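P-47 protein (Clostridium botulinum E1 str. 'BoNT E Beluga', PDB 5WIX) is of unknown function but has a tubular lipid-binding (TULIP) fold resembling bactericidal/permeability-increasing protein, which suggests that it may bind lipids or other hydrophobic ligands. Local coordinates at residues 245-257 with 390-402. Residues are numbered along the deposited sequence; the frame is centred on the assembly and turned at random.
Sequences ENLLLPKLSSNMG and SLAFELANNFTDI
Phe393 drops its ring onto the last turn of the helix that ends at Leu252, where Leu248, Lys251 and Leu252 meet it. Leu248 CD1 meets the ring at its edge, 3.8 Å from Phe393 CZ, while the backbone N of Leu252 sits over one face, offset toward the rim. Lys251 runs past the ring in the opposite direction: with CG anti to the backbone N (chi1 -176°) and a bend at chi2, its CG comes within 3.4 Å of Phe393 CD1 and its CE reaches the backbone O of Glu394. Leu252 touches the ring too, and its CD1 lies 3.6 Å from Leu391 CD2, the two leucines side by side and pointing the same way. Farther along, Leu395 lays CD2 against Leu247 O and Lys251 CB, and Leu247 CD2 packs on the amide of Asn397, 3.4 Å from its ND2.

A single hydrogen bond joins the two segments, from Asn255 ND2 to Ser390 O (2.7 Å). It is nearly straight, 167° at the hydrogen, and the acceptor lies in the amide plane of Asn255. This asparagine closes a type I turn, Leu252 to Asn255, leading out of the helix; the bond ties that turn to the chain around Ser390, whose OG bonds back to Phe387 O.

Within the BPI-like TULIP fold the contact joins helix 240-252 to a loop: Phe393 and Leu395 make backbone hydrogen bonds to Phe351 and Val349 of strand 348-363, while their side chains pack on the helix. Strand 265-269 packs against Leu249 and Met256, and strand 426-432 meets Leu247 and Ile402.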
loop_
_atom_site.group_PDB
_atom_site.type_symbol
_atom_site.label_atom_id
_atom_site.label_comp_id
_atom_site.label_asym_id
_atom_site.label_seq_id
_atom_site.Cartn_x
_atom_site.Cartn_y
_atom_site.Cartn_z
ATOM N N GLU A 245 -7.983 -11.542 -0.111
ATOM C CA GLU A 245 -9.275 -11.358 0.539
ATOM C C GLU A 245 -10.133 -10.261 -0.083
ATOM O O GLU A 245 -11.327 -10.455 -0.307
ATOM C CB GLU A 245 -9.073 -11.052 2.021
ATOM C CG GLU A 245 -10.303 -11.241 2.882
ATOM C CD GLU A 245 -10.036 -10.944 4.340
ATOM O OE1 GLU A 245 -8.935 -10.437 4.652
ATOM O OE2 GLU A 245 -10.924 -11.213 5.175
ATOM N N ASN A 246 -9.542 -9.108 -0.371
ATOM C CA ASN A 246 -10.381 -7.964 -0.705
ATOM C C ASN A 246 -10.319 -7.559 -2.165
ATOM O O ASN A 246 -11.098 -6.706 -2.609
ATOM C CB ASN A 246 -10.021 -6.793 0.199
ATOM C CG ASN A 246 -10.137 -7.159 1.666
ATOM O OD1 ASN A 246 -9.175 -7.638 2.275
ATOM N ND2 ASN A 246 -11.333 -6.970 2.235
ATOM N N LEU A 247 -9.430 -8.194 -2.926
ATOM C CA LEU A 247 -9.320 -7.845 -4.340
ATOM C C LEU A 247 -9.683 -9.001 -5.259
ATOM O O LEU A 247 -10.523 -8.848 -6.157
ATOM C CB LEU A 247 -7.914 -7.331 -4.654
ATOM C CG LEU A 247 -7.790 -5.865 -4.244
ATOM C CD1 LEU A 247 -6.408 -5.288 -4.554
ATOM C CD2 LEU A 247 -8.888 -5.097 -4.967
ATOM N N LEU A 248 -9.060 -10.153 -5.049
ATOM C CA LEU A 248 -9.351 -11.301 -5.896
ATOM C C LEU A 248 -10.699 -11.960 -5.545
ATOM O O LEU A 248 -11.638 -11.955 -6.361
ATOM C CB LEU A 248 -8.230 -12.330 -5.802
ATOM C CG LEU A 248 -8.390 -13.489 -6.780
ATOM C CD1 LEU A 248 -8.239 -12.994 -8.218
ATOM C CD2 LEU A 248 -7.399 -14.588 -6.485
ATOM N N LEU A 249 -10.781 -12.521 -4.340
ATOM C CA LEU A 249 -11.976 -13.237 -3.877
ATOM C C LEU A 249 -13.319 -12.575 -4.236
ATOM O O LEU A 249 -14.179 -13.235 -4.821
ATOM C CB LEU A 249 -11.899 -13.446 -2.368
ATOM C CG LEU A 249 -12.933 -14.375 -1.761
ATOM C CD1 LEU A 249 -12.588 -15.794 -2.161
ATOM C CD2 LEU A 249 -12.942 -14.230 -0.251
ATOM N N PRO A 250 -13.503 -11.274 -3.916
ATOM C CA PRO A 250 -14.795 -10.636 -4.222
ATOM C C PRO A 250 -15.230 -10.835 -5.650
ATOM O O PRO A 250 -16.417 -11.102 -5.882
ATOM C CB PRO A 250 -14.531 -9.159 -3.954
ATOM C CG PRO A 250 -13.453 -9.160 -2.910
ATOM C CD PRO A 250 -12.580 -10.336 -3.237
ATOM N N LYS A 251 -14.301 -10.745 -6.596
ATOM C CA LYS A 251 -14.678 -10.958 -7.995
ATOM C C LYS A 251 -14.960 -12.446 -8.271
ATOM O O LYS A 251 -16.063 -12.811 -8.665
ATOM C CB LYS A 251 -13.599 -10.447 -8.941
ATOM C CG LYS A 251 -13.982 -10.546 -10.414
ATOM C CD LYS A 251 -15.300 -9.846 -10.721
ATOM C CE LYS A 251 -15.749 -10.112 -12.158
ATOM N NZ LYS A 251 -17.176 -9.738 -12.402
ATOM N N LEU A 252 -13.946 -13.275 -8.044
ATOM C CA LEU A 252 -13.988 -14.722 -8.219
ATOM C C LEU A 252 -15.244 -15.322 -7.643
ATOM O O LEU A 252 -15.990 -16.030 -8.323
ATOM C CB LEU A 252 -12.766 -15.365 -7.537
ATOM C CG LEU A 252 -12.627 -16.885 -7.448
ATOM C CD1 LEU A 252 -12.182 -17.432 -8.790
ATOM C CD2 LEU A 252 -11.643 -17.296 -6.368
ATOM N N SER A 253 -15.491 -15.011 -6.382
ATOM C CA SER A 253 -16.572 -15.637 -5.638
ATOM C C SER A 253 -17.982 -15.246 -6.144
ATOM O O SER A 253 -18.996 -15.710 -5.618
ATOM C CB SER A 253 -16.421 -15.276 -4.171
ATOM O OG SER A 253 -16.866 -13.953 -3.951
ATOM N N SER A 254 -18.034 -14.394 -7.161
ATOM C CA SER A 254 -19.277 -13.956 -7.773
ATOM C C SER A 254 -19.183 -14.228 -9.256
ATOM O O SER A 254 -19.880 -13.608 -10.056
ATOM C CB SER A 254 -19.523 -12.462 -7.549
ATOM O OG SER A 254 -18.870 -11.679 -8.551
ATOM N N ASN A 255 -18.273 -15.116 -9.630
ATOM C CA ASN A 255 -18.115 -15.433 -11.038
ATOM C C ASN A 255 -18.545 -16.859 -11.325
ATOM O O ASN A 255 -18.212 -17.403 -12.393
ATOM C CB ASN A 255 -16.667 -15.246 -11.482
ATOM C CG ASN A 255 -16.570 -14.735 -12.901
ATOM O OD1 ASN A 255 -17.339 -13.832 -13.295
ATOM N ND2 ASN A 255 -15.646 -15.316 -13.694
ATOM N N MET A 256 -19.273 -17.458 -10.377
ATOM C CA MET A 256 -19.522 -18.891 -10.432
ATOM C C MET A 256 -21.000 -19.282 -10.296
ATOM O O MET A 256 -21.333 -20.397 -9.890
ATOM C CB MET A 256 -18.681 -19.588 -9.354
ATOM C CG MET A 256 -17.214 -19.603 -9.679
ATOM S SD MET A 256 -16.222 -20.468 -8.426
ATOM C CE MET A 256 -17.119 -19.984 -6.985
ATOM N N GLY A 257 -21.897 -18.382 -10.659
ATOM C CA GLY A 257 -23.310 -18.670 -10.501
ATOM C C GLY A 257 -23.949 -18.184 -9.209
ATOM O O GLY A 257 -23.281 -17.777 -8.258
ATOM N N SER A 390 -14.484 -19.705 -15.507
ATOM C CA SER A 390 -14.904 -18.774 -14.457
ATOM C C SER A 390 -13.705 -18.158 -13.777
ATOM O O SER A 390 -13.845 -17.197 -13.030
ATOM C CB SER A 390 -15.757 -19.471 -13.396
ATOM O OG SER A 390 -14.928 -20.276 -12.564
ATOM N N LEU A 391 -12.544 -18.766 -14.000
ATOM C CA LEU A 391 -11.282 -18.259 -13.494
ATOM C C LEU A 391 -10.669 -17.152 -14.360
ATOM O O LEU A 391 -9.533 -16.757 -14.126
ATOM C CB LEU A 391 -10.273 -19.395 -13.388
ATOM C CG LEU A 391 -10.742 -20.512 -12.477
ATOM C CD1 LEU A 391 -9.621 -21.536 -12.290
ATOM C CD2 LEU A 391 -11.181 -19.941 -11.138
ATOM N N ALA A 392 -11.400 -16.677 -15.367
ATOM C CA ALA A 392 -10.841 -15.703 -16.297
ATOM C C ALA A 392 -11.713 -14.476 -16.398
ATOM O O ALA A 392 -12.547 -14.357 -17.291
ATOM C CB ALA A 392 -10.640 -16.309 -17.664
ATOM N N PHE A 393 -11.454 -13.541 -15.498
ATOM C CA PHE A 393 -12.267 -12.358 -15.327
ATOM C C PHE A 393 -11.414 -11.089 -15.227
ATOM O O PHE A 393 -10.200 -11.129 -15.420
ATOM C CB PHE A 393 -13.112 -12.527 -14.066
ATOM C CG PHE A 393 -12.342 -13.077 -12.913
ATOM C CD1 PHE A 393 -11.568 -12.226 -12.100
ATOM C CD2 PHE A 393 -12.333 -14.444 -12.668
ATOM C CE1 PHE A 393 -10.825 -12.730 -11.024
ATOM C CE2 PHE A 393 -11.602 -14.967 -11.602
ATOM C CZ PHE A 393 -10.838 -14.097 -10.777
ATOM N N GLU A 394 -12.069 -9.976 -14.899
ATOM C CA GLU A 394 -11.441 -8.664 -14.754
ATOM C C GLU A 394 -11.983 -7.987 -13.499
ATOM O O GLU A 394 -13.199 -7.885 -13.347
ATOM C CB GLU A 394 -11.701 -7.782 -16.002
ATOM C CG GLU A 394 -11.540 -6.262 -15.777
ATOM C CD GLU A 394 -11.694 -5.422 -17.052
ATOM O OE1 GLU A 394 -10.816 -5.489 -17.955
ATOM O OE2 GLU A 394 -12.690 -4.664 -17.132
ATOM N N LEU A 395 -11.100 -7.509 -12.611
ATOM C CA LEU A 395 -11.550 -6.865 -11.368
ATOM C C LEU A 395 -12.253 -5.547 -11.684
ATOM O O LEU A 395 -12.155 -5.027 -12.800
ATOM C CB LEU A 395 -10.390 -6.635 -10.410
ATOM C CG LEU A 395 -9.388 -7.739 -10.044
ATOM C CD1 LEU A 395 -8.381 -7.168 -8.990
ATOM C CD2 LEU A 395 -10.047 -9.017 -9.540
ATOM N N ALA A 396 -12.992 -5.004 -10.727
ATOM C CA ALA A 396 -13.817 -3.836 -11.054
ATOM C C ALA A 396 -13.547 -2.646 -10.145
ATOM O O ALA A 396 -14.211 -1.598 -10.250
ATOM C CB ALA A 396 -15.293 -4.210 -10.999
ATOM N N ASN A 397 -12.575 -2.813 -9.253
ATOM C CA ASN A 397 -12.151 -1.731 -8.385
ATOM C C ASN A 397 -11.752 -0.492 -9.138
ATOM O O ASN A 397 -11.393 -0.547 -10.323
ATOM C CB ASN A 397 -11.010 -2.193 -7.524
ATOM C CG ASN A 397 -11.395 -3.391 -6.695
ATOM O OD1 ASN A 397 -11.515 -4.500 -7.220
ATOM N ND2 ASN A 397 -11.636 -3.172 -5.402
ATOM N N ASN A 398 -11.893 0.640 -8.460
ATOM C CA ASN A 398 -11.338 1.884 -8.946
ATOM C C ASN A 398 -10.022 2.093 -8.208
ATOM O O ASN A 398 -10.019 2.494 -7.046
ATOM C CB ASN A 398 -12.296 3.040 -8.711
ATOM C CG ASN A 398 -11.801 4.333 -9.319
ATOM O OD1 ASN A 398 -10.646 4.427 -9.747
ATOM N ND2 ASN A 398 -12.674 5.339 -9.376
ATOM N N PHE A 399 -8.909 1.797 -8.865
ATOM C CA PHE A 399 -7.625 1.830 -8.175
ATOM C C PHE A 399 -7.178 3.245 -7.865
ATOM O O PHE A 399 -6.515 3.487 -6.855
ATOM C CB PHE A 399 -6.568 1.111 -8.994
ATOM C CG PHE A 399 -6.846 -0.342 -9.144
ATOM C CD1 PHE A 399 -6.701 -1.191 -8.062
ATOM C CD2 PHE A 399 -7.291 -0.853 -10.357
ATOM C CE1 PHE A 399 -6.955 -2.521 -8.190
ATOM C CE2 PHE A 399 -7.543 -2.190 -10.492
ATOM C CZ PHE A 399 -7.386 -3.026 -9.414
ATOM N N THR A 400 -7.561 4.181 -8.719
ATOM C CA THR A 400 -7.348 5.583 -8.404
ATOM C C THR A 400 -8.035 5.933 -7.084
ATOM O O THR A 400 -7.482 6.674 -6.266
ATOM C CB THR A 400 -7.885 6.490 -9.503
ATOM O OG1 THR A 400 -7.217 6.200 -10.739
ATOM C CG2 THR A 400 -7.671 7.935 -9.126
ATOM N N ASP A 401 -9.235 5.384 -6.877
ATOM C CA ASP A 401 -9.946 5.605 -5.625
ATOM C C ASP A 401 -9.136 5.008 -4.474
ATOM O O ASP A 401 -9.036 5.604 -3.393
ATOM C CB ASP A 401 -11.353 4.998 -5.676
ATOM C CG ASP A 401 -12.381 5.937 -6.286
ATOM O OD1 ASP A 401 -12.004 7.044 -6.723
ATOM O OD2 ASP A 401 -13.575 5.560 -6.328
ATOM N N ILE A 402 -8.535 3.846 -4.731
ATOM C CA ILE A 402 -7.801 3.105 -3.706
ATOM C C ILE A 402 -6.520 3.804 -3.284
ATOM O O ILE A 402 -6.232 3.897 -2.098
ATOM C CB ILE A 402 -7.446 1.679 -4.175
ATOM C CG1 ILE A 402 -8.642 0.741 -3.971
ATOM C CG2 ILE A 402 -6.219 1.144 -3.417
ATOM C CD1 ILE A 402 -8.457 -0.647 -4.603
#